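PDB 3O0Y: lipoprotein from Colwellia psychrerythraea, which is of unknown function but is probably related to metallopeptidases, as a member of the DUF885 family. Local coordinates for residues S565-A570 with F578-F583; P376-T381 with V586-G591. One frame throughout, in Å; residues are numbered along the deposited sequence.

Contact 1: residues S565-A570 with F578-F583; sequences SLREQA and FDLAEF
R567 lies against F583, with CG over one face of the ring. CG sits 4.0 Å from the centroid of the F583 ring and 18° off its normal, a CH-pi contact displaced toward the rim. Behind it, R567 CB comes to 3.6 Å from F583 CZ. Farther out, R567 CD meets L580 CD1 at 3.8 Å. F578 CZ also comes to 3.9 Å from R567 CG, from another side, so one methylene serves both phenylalanines. One turn along, A570 CB touches the edge of the F578 ring, 3.7 Å from F578 CE1.

The R567 chain is extended through its first two torsions and bends at chi3, 81°. This carries its charged end past the rings to helix 467-483, where NH1 forms a salt bridge with E483 and a hydrogen bond with Y476. On the facing segment, D579 is the N-cap of helix 580-588. Its OD2 accepts from E582 N at 3.0 Å. L566 and A570 also touch helix 595-608. Two consecutive helices, 555-574 and 580-588, are thus joined by a short connection and packed on each other through R567 and A570 against F578, L580 and F583 in this mostly helical fold.

Contact 2: residues P376-T381 with V586-G591; sequences PVFRTT and VVLLNG
F378 and L588 meet at the edge of the aromatic ring. L588 CD1 lies near the ring plane, 3.8 Å from F378 CE1 and 3.9 Å from F378 CD1. The two side chains cross at about a right angle. No ring face is used here: F378 stacks on H584, and its ring also meets W446 with the planes at about 80°.

A loop between helix 353-373 and strand 387-390 is joined here to the C-terminal end region of helix 580-588, where L588 to G591 form a type I beta turn. The turn bond runs from G591 N to L588 O at 3.3 Å.

The second pair is T380 and L589. T380 CB points toward the helix end and lies 4.1 Å from L589 CD2. From there the side chain forks. CG2 approaches the same methyl, 4.0 Å from L589 CD2. OG1 instead faces the other branch in a van der Waals contact, 3.8 Å from L589 CD1. The T380 chi1 of -61° sets OG1 anti to the carbonyl carbon and CG2 anti to the backbone N.

N590 folds back, and its ND2 donates to V586 O at 3.0 Å with an N-H...O angle of 152°. R379 forms a salt bridge with D585 of the same helix. Helix 444-452 adds L450, which touches both T380 and L588.

In the fold
The centres of contacts 1 and 2 lie about 12 Å apart, on the same side of the chain's centre. Both use helix 580-588. Its first turn packs on helix 555-574 in contact 1, and its C-terminal end region meets the loop segment 376-381 in contact 2. Along the chain, contact 1 is nested inside the long loop closed by contact 2. The two contacts touch directly: A581 CB is 3.4 Å from R379 NE and 3.5 Å from P376 O. Helices 467-483 and 595-608 also touch residues of both. Helix 580-588 therefore ties a loop from the middle of the sequence to the C-terminal helices of this mostly helical protein.

Contact 1: residues S565-A570 with F578-F583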
ATOM      1  N   SER A 565     -22.744  -2.094   0.669  1.00  7.19           N
ATOM      2  CA  SER A 565     -23.912  -2.044  -0.206  1.00  8.80           C
ATOM      3  C   SER A 565     -24.263  -3.437  -0.742  1.00 10.37           C
ATOM      4  O   SER A 565     -25.441  -3.848  -0.734  1.00 10.02           O
ATOM      5  CB  SER A 565     -23.599  -1.128  -1.386  1.00 11.61           C
ATOM      6  OG  SER A 565     -24.731  -1.109  -2.238  1.00 16.74           O
ATOM      7  N   LEU A 566     -23.228  -4.205  -1.111  1.00  9.38           N
ATOM      8  CA  LEU A 566     -23.419  -5.582  -1.483  1.00  6.46           C
ATOM      9  C   LEU A 566     -23.970  -6.428  -0.375  1.00  7.41           C
ATOM     10  O   LEU A 566     -24.829  -7.288  -0.619  1.00  7.85           O
ATOM     11  CB  LEU A 566     -22.147  -6.167  -2.126  1.00  6.62           C
ATOM     12  CG  LEU A 566     -21.738  -5.588  -3.510  1.00  6.78           C
ATOM     13  CD1 LEU A 566     -20.288  -6.091  -3.727  1.00  8.21           C
ATOM     14  CD2 LEU A 566     -22.710  -6.073  -4.671  1.00  6.37           C
ATOM     15  N   ARG A 567     -23.473  -6.221   0.842  1.00  6.52           N
ATOM     16  CA  ARG A 567     -23.955  -6.980   1.983  1.00  6.42           C
ATOM     17  C   ARG A 567     -25.439  -6.696   2.200  1.00  7.71           C
ATOM     18  O   ARG A 567     -26.209  -7.594   2.552  1.00  9.36           O
ATOM     19  CB  ARG A 567     -23.098  -6.659   3.190  1.00  5.27           C
ATOM     20  CG  ARG A 567     -23.334  -7.602   4.363  1.00  8.30           C
ATOM     21  CD  ARG A 567     -22.289  -7.416   5.492  1.00  7.26           C
ATOM     22  NE  ARG A 567     -22.673  -6.278   6.317  1.00  7.54           N
ATOM     23  CZ  ARG A 567     -22.257  -6.055   7.555  1.00  8.90           C
ATOM     24  NH1 ARG A 567     -21.311  -6.814   8.093  1.00  7.15           N
ATOM     25  NH2 ARG A 567     -22.759  -5.013   8.227  1.00  9.19           N
ATOM     26  N   GLU A 568     -25.800  -5.424   2.094  1.00  9.25           N
ATOM     27  CA  GLU A 568     -27.171  -5.000   2.318  1.00 12.39           C
ATOM     28  C   GLU A 568     -28.068  -5.575   1.241  1.00 13.65           C
ATOM     29  O   GLU A 568     -29.165  -6.059   1.590  1.00 11.25           O
ATOM     30  CB  GLU A 568     -27.315  -3.478   2.385  1.00 15.93           C
ATOM     31  CG  GLU A 568     -26.802  -2.927   3.646  1.00 20.61           C
ATOM     32  CD  GLU A 568     -27.477  -3.505   4.919  1.00 32.27           C
ATOM     33  OE1 GLU A 568     -28.727  -3.718   4.911  1.00 36.99           O
ATOM     34  OE2 GLU A 568     -26.754  -3.732   5.934  1.00 34.06           O
ATOM     35  N   GLN A 569     -27.553  -5.692   0.010  1.00 13.39           N
ATOM     36  CA  GLN A 569     -28.337  -6.335  -1.095  1.00 14.37           C
ATOM     37  C   GLN A 569     -28.587  -7.807  -0.777  1.00 12.03           C
ATOM     38  O   GLN A 569     -29.692  -8.349  -0.962  1.00  9.97           O
ATOM     39  CB  GLN A 569     -27.574  -6.238  -2.410  1.00 15.42           C
ATOM     40  CG  GLN A 569     -27.547  -4.842  -3.099  1.00 23.14           C
ATOM     41  CD  GLN A 569     -26.618  -4.829  -4.387  1.00 28.10           C
ATOM     42  OE1 GLN A 569     -26.461  -5.855  -5.077  1.00 36.79           O
ATOM     43  NE2 GLN A 569     -26.039  -3.699  -4.684  1.00 30.36           N
ATOM     44  N   ALA A 570     -27.551  -8.470  -0.284  1.00  9.45           N
ATOM     45  CA  ALA A 570     -27.607  -9.876   0.057  1.00  8.41           C
ATOM     46  C   ALA A 570     -28.613 -10.111   1.222  1.00  9.13           C
ATOM     47  O   ALA A 570     -29.355 -11.066   1.209  1.00  8.64           O
ATOM     48  CB  ALA A 570     -26.207 -10.420   0.409  1.00  7.89           C
ATOM     49  N   PHE A 578     -29.821 -15.218   5.245  1.00 13.88           N
ATOM     50  CA  PHE A 578     -28.488 -14.585   5.147  1.00 12.22           C
ATOM     51  C   PHE A 578     -27.511 -15.226   6.121  1.00 12.81           C
ATOM     52  O   PHE A 578     -27.798 -15.344   7.298  1.00 13.15           O
ATOM     53  CB  PHE A 578     -28.554 -13.061   5.275  1.00 12.38           C
ATOM     54  CG  PHE A 578     -27.205 -12.391   5.178  1.00 11.34           C
ATOM     55  CD1 PHE A 578     -26.630 -12.044   3.944  1.00  9.01           C
ATOM     56  CD2 PHE A 578     -26.517 -12.090   6.336  1.00  9.85           C
ATOM     57  CE1 PHE A 578     -25.345 -11.462   3.890  1.00  8.50           C
ATOM     58  CE2 PHE A 578     -25.268 -11.538   6.286  1.00  8.24           C
ATOM     59  CZ  PHE A 578     -24.693 -11.213   5.033  1.00  9.89           C
ATOM     60  N   ASP A 579     -26.301 -15.552   5.642  1.00 13.01           N
ATOM     61  CA  ASP A 579     -25.241 -16.062   6.497  1.00 13.03           C
ATOM     62  C   ASP A 579     -23.963 -15.276   6.251  1.00  9.67           C
ATOM     63  O   ASP A 579     -23.404 -15.267   5.120  1.00  9.51           O
ATOM     64  CB  ASP A 579     -24.983 -17.514   6.192  1.00 16.06           C
ATOM     65  CG  ASP A 579     -24.030 -18.092   7.172  1.00 24.16           C
ATOM     66  OD1 ASP A 579     -24.441 -18.267   8.338  1.00 39.78           O
ATOM     67  OD2 ASP A 579     -22.844 -18.219   6.844  1.00 31.54           O
ATOM     68  N   LEU A 580     -23.547 -14.515   7.243  1.00  9.92           N
ATOM     69  CA  LEU A 580     -22.398 -13.649   7.055  1.00  7.61           C
ATOM     70  C   LEU A 580     -21.147 -14.448   6.721  1.00  6.51           C
ATOM     71  O   LEU A 580     -20.299 -14.002   6.014  1.00  6.14           O
ATOM     72  CB  LEU A 580     -22.210 -12.793   8.321  1.00  9.59           C
ATOM     73  CG  LEU A 580     -21.144 -11.714   8.245  1.00  7.27           C
ATOM     74  CD1 LEU A 580     -21.483 -10.620   7.270  1.00  6.51           C
ATOM     75  CD2 LEU A 580     -20.912 -11.171   9.727  1.00  9.33           C
ATOM     76  N   ALA A 581     -20.991 -15.661   7.274  1.00  7.24           N
ATOM     77  CA  ALA A 581     -19.837 -16.489   6.938  1.00  7.41           C
ATOM     78  C   ALA A 581     -19.737 -16.775   5.452  1.00  8.61           C
ATOM     79  O   ALA A 581     -18.619 -16.748   4.870  1.00  8.41           O
ATOM     80  CB  ALA A 581     -19.840 -17.811   7.741  1.00  8.40           C
ATOM     81  N   GLU A 582     -20.874 -17.093   4.832  1.00  8.55           N
ATOM     82  CA  GLU A 582     -20.899 -17.304   3.357  1.00  6.90           C
ATOM     83  C   GLU A 582     -20.597 -16.085   2.611  1.00  7.33           C
ATOM     84  O   GLU A 582     -19.897 -16.160   1.636  1.00  8.98           O
ATOM     85  CB  GLU A 582     -22.247 -17.805   2.897  1.00  9.11           C
ATOM     86  CG  GLU A 582     -22.562 -19.211   3.431  1.00 10.20           C
ATOM     87  CD  GLU A 582     -23.895 -19.747   2.919  1.00 16.52           C
ATOM     88  OE1 GLU A 582     -24.593 -19.073   2.117  1.00 17.66           O
ATOM     89  OE2 GLU A 582     -24.213 -20.893   3.311  1.00 21.67           O
ATOM     90  N   PHE A 583     -21.089 -14.930   3.057  1.00  6.90           N
ATOM     91  CA  PHE A 583     -20.783 -13.668   2.403  1.00  6.97           C
ATOM     92  C   PHE A 583     -19.288 -13.404   2.437  1.00  6.46           C
ATOM     93  O   PHE A 583     -18.716 -12.995   1.460  1.00  6.25           O
ATOM     94  CB  PHE A 583     -21.536 -12.517   3.094  1.00  8.54           C
ATOM     95  CG  PHE A 583     -21.201 -11.152   2.575  1.00  7.47           C
ATOM     96  CD1 PHE A 583     -21.750 -10.756   1.368  1.00  8.90           C
ATOM     97  CD2 PHE A 583     -20.445 -10.238   3.281  1.00  7.57           C
ATOM     98  CE1 PHE A 583     -21.420  -9.515   0.784  1.00  7.86           C
ATOM     99  CE2 PHE A 583     -20.127  -8.993   2.730  1.00  9.68           C
ATOM    100  CZ  PHE A 583     -20.664  -8.617   1.471  1.00  8.60           C
TER

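Contact 2: residues P376-T381 with V586-G591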
ATOM      1  N   PRO A 376     -16.482 -18.018  13.673  1.00  8.89           N
ATOM      2  CA  PRO A 376     -17.798 -18.396  13.132  1.00 10.23           C
ATOM      3  C   PRO A 376     -18.166 -17.741  11.836  1.00  8.87           C
ATOM      4  O   PRO A 376     -18.975 -18.339  11.092  1.00 10.03           O
ATOM      5  CB  PRO A 376     -18.770 -17.956  14.241  1.00 12.14           C
ATOM      6  CG  PRO A 376     -17.944 -18.090  15.482  1.00 13.22           C
ATOM      7  CD  PRO A 376     -16.578 -17.624  15.075  1.00 11.12           C
ATOM      8  N   VAL A 377     -17.630 -16.558  11.568  1.00  7.40           N
ATOM      9  CA  VAL A 377     -17.888 -15.867  10.319  1.00  6.77           C
ATOM     10  C   VAL A 377     -16.695 -15.710   9.373  1.00  7.16           C
ATOM     11  O   VAL A 377     -16.822 -15.094   8.316  1.00  7.10           O
ATOM     12  CB  VAL A 377     -18.570 -14.519  10.564  1.00  8.93           C
ATOM     13  CG1 VAL A 377     -19.888 -14.709  11.455  1.00 11.02           C
ATOM     14  CG2 VAL A 377     -17.659 -13.433  11.211  1.00  8.74           C
ATOM     15  N   PHE A 378     -15.579 -16.330   9.766  1.00  7.53           N
ATOM     16  CA  PHE A 378     -14.400 -16.384   8.919  1.00  6.25           C
ATOM     17  C   PHE A 378     -13.881 -17.834   9.019  1.00  7.09           C
ATOM     18  O   PHE A 378     -12.948 -18.146   9.780  1.00  7.01           O
ATOM     19  CB  PHE A 378     -13.379 -15.395   9.373  1.00  7.44           C
ATOM     20  CG  PHE A 378     -13.715 -13.967   9.049  1.00  4.78           C
ATOM     21  CD1 PHE A 378     -13.608 -13.472   7.746  1.00  6.61           C
ATOM     22  CD2 PHE A 378     -14.252 -13.100  10.041  1.00  8.41           C
ATOM     23  CE1 PHE A 378     -13.917 -12.151   7.491  1.00  6.26           C
ATOM     24  CE2 PHE A 378     -14.454 -11.732   9.740  1.00  7.06           C
ATOM     25  CZ  PHE A 378     -14.314 -11.289   8.524  1.00  5.71           C
ATOM     26  N   ARG A 379     -14.549 -18.692   8.288  1.00  7.47           N
ATOM     27  CA  ARG A 379     -14.452 -20.101   8.555  1.00  8.95           C
ATOM     28  C   ARG A 379     -13.258 -20.770   7.790  1.00 11.20           C
ATOM     29  O   ARG A 379     -12.957 -21.965   8.039  1.00 12.43           O
ATOM     30  CB  ARG A 379     -15.750 -20.784   8.189  1.00 12.36           C
ATOM     31  CG  ARG A 379     -16.960 -20.340   8.963  1.00 12.78           C
ATOM     32  CD  ARG A 379     -18.179 -21.020   8.362  1.00 19.53           C
ATOM     33  NE  ARG A 379     -18.281 -20.695   6.924  1.00 24.90           N
ATOM     34  CZ  ARG A 379     -19.255 -21.088   6.097  1.00 29.35           C
ATOM     35  NH1 ARG A 379     -20.283 -21.854   6.519  1.00 24.97           N
ATOM     36  NH2 ARG A 379     -19.217 -20.678   4.847  1.00 23.86           N
ATOM     37  N   THR A 380     -12.628 -20.045   6.887  1.00  9.28           N
ATOM     38  CA  THR A 380     -11.452 -20.534   6.137  1.00  8.88           C
ATOM     39  C   THR A 380     -10.212 -19.782   6.658  1.00  8.36           C
ATOM     40  O   THR A 380     -10.060 -18.569   6.505  1.00  7.47           O
ATOM     41  CB  THR A 380     -11.630 -20.295   4.646  1.00 10.36           C
ATOM     42  OG1 THR A 380     -12.787 -21.026   4.197  1.00 12.25           O
ATOM     43  CG2 THR A 380     -10.415 -20.844   3.917  1.00 12.23           C
ATOM     44  N   THR A 381      -9.306 -20.509   7.290  1.00  9.44           N
ATOM     45  CA  THR A 381      -8.066 -19.943   7.853  1.00  7.56           C
ATOM     46  C   THR A 381      -6.970 -19.988   6.817  1.00  8.17           C
ATOM     47  O   THR A 381      -6.695 -21.049   6.240  1.00 10.45           O
ATOM     48  CB  THR A 381      -7.602 -20.720   9.103  1.00 10.56           C
ATOM     49  OG1 THR A 381      -8.648 -20.659  10.075  1.00 13.20           O
ATOM     50  CG2 THR A 381      -6.318 -20.126   9.666  1.00  8.01           C
ATOM     51  N   VAL A 586     -17.506 -15.485  -0.147  1.00  7.00           N
ATOM     52  CA  VAL A 586     -17.615 -14.933  -1.517  1.00  6.95           C
ATOM     53  C   VAL A 586     -16.715 -13.732  -1.692  1.00  7.84           C
ATOM     54  O   VAL A 586     -16.074 -13.563  -2.775  1.00  8.01           O
ATOM     55  CB  VAL A 586     -19.114 -14.500  -1.824  1.00  9.27           C
ATOM     56  CG1 VAL A 586     -19.205 -13.805  -3.244  1.00  9.58           C
ATOM     57  CG2 VAL A 586     -20.036 -15.665  -1.703  1.00 11.72           C
ATOM     58  N   VAL A 587     -16.598 -12.885  -0.677  1.00  6.17           N
ATOM     59  CA  VAL A 587     -15.782 -11.694  -0.823  1.00  6.48           C
ATOM     60  C   VAL A 587     -14.259 -12.013  -0.864  1.00  7.62           C
ATOM     61  O   VAL A 587     -13.496 -11.446  -1.618  1.00  8.68           O
ATOM     62  CB  VAL A 587     -16.093 -10.667   0.278  1.00  5.14           C
ATOM     63  CG1 VAL A 587     -15.122  -9.434   0.238  1.00  6.32           C
ATOM     64  CG2 VAL A 587     -17.532 -10.204   0.127  1.00  6.35           C
ATOM     65  N   LEU A 588     -13.848 -12.923  -0.009  1.00  5.55           N
ATOM     66  CA  LEU A 588     -12.413 -13.150   0.200  1.00  6.78           C
ATOM     67  C   LEU A 588     -11.819 -14.262  -0.667  1.00  8.22           C
ATOM     68  O   LEU A 588     -10.626 -14.214  -0.998  1.00  8.68           O
ATOM     69  CB  LEU A 588     -12.182 -13.506   1.681  1.00  6.83           C
ATOM     70  CG  LEU A 588     -12.408 -12.379   2.707  1.00  4.92           C
ATOM     71  CD1 LEU A 588     -12.293 -12.899   4.124  1.00  7.24           C
ATOM     72  CD2 LEU A 588     -11.356 -11.306   2.451  1.00  6.67           C
ATOM     73  N   LEU A 589     -12.561 -15.346  -0.859  1.00  7.76           N
ATOM     74  CA  LEU A 589     -11.921 -16.548  -1.432  1.00  8.06           C
ATOM     75  C   LEU A 589     -11.744 -16.489  -2.926  1.00 10.07           C
ATOM     76  O   LEU A 589     -11.140 -17.391  -3.535  1.00 10.53           O
ATOM     77  CB  LEU A 589     -12.620 -17.841  -0.983  1.00  7.19           C
ATOM     78  CG  LEU A 589     -12.715 -18.147   0.538  1.00  9.02           C
ATOM     79  CD1 LEU A 589     -13.475 -19.495   0.824  1.00 10.26           C
ATOM     80  CD2 LEU A 589     -11.298 -18.056   1.225  1.00  8.80           C
ATOM     81  N   ASN A 590     -12.319 -15.469  -3.561  1.00  7.54           N
ATOM     82  CA  ASN A 590     -12.101 -15.218  -4.957  1.00  8.79           C
ATOM     83  C   ASN A 590     -11.036 -14.166  -5.234  1.00  9.26           C
ATOM     84  O   ASN A 590     -10.803 -13.808  -6.384  1.00 11.05           O
ATOM     85  CB  ASN A 590     -13.447 -14.886  -5.648  1.00  9.04           C
ATOM     86  CG  ASN A 590     -14.487 -15.999  -5.444  1.00 10.22           C
ATOM     87  OD1 ASN A 590     -14.271 -17.101  -5.939  1.00 11.16           O
ATOM     88  ND2 ASN A 590     -15.552 -15.748  -4.729  1.00  9.81           N
ATOM     89  N   GLY A 591     -10.325 -13.728  -4.207  1.00  7.96           N
ATOM     90  CA  GLY A 591      -9.186 -12.832  -4.382  1.00  8.72           C
ATOM     91  C   GLY A 591      -9.601 -11.383  -4.539  1.00  8.14           C
ATOM     92  O   GLY A 591     -10.768 -11.058  -4.687  1.00  8.27           O
TER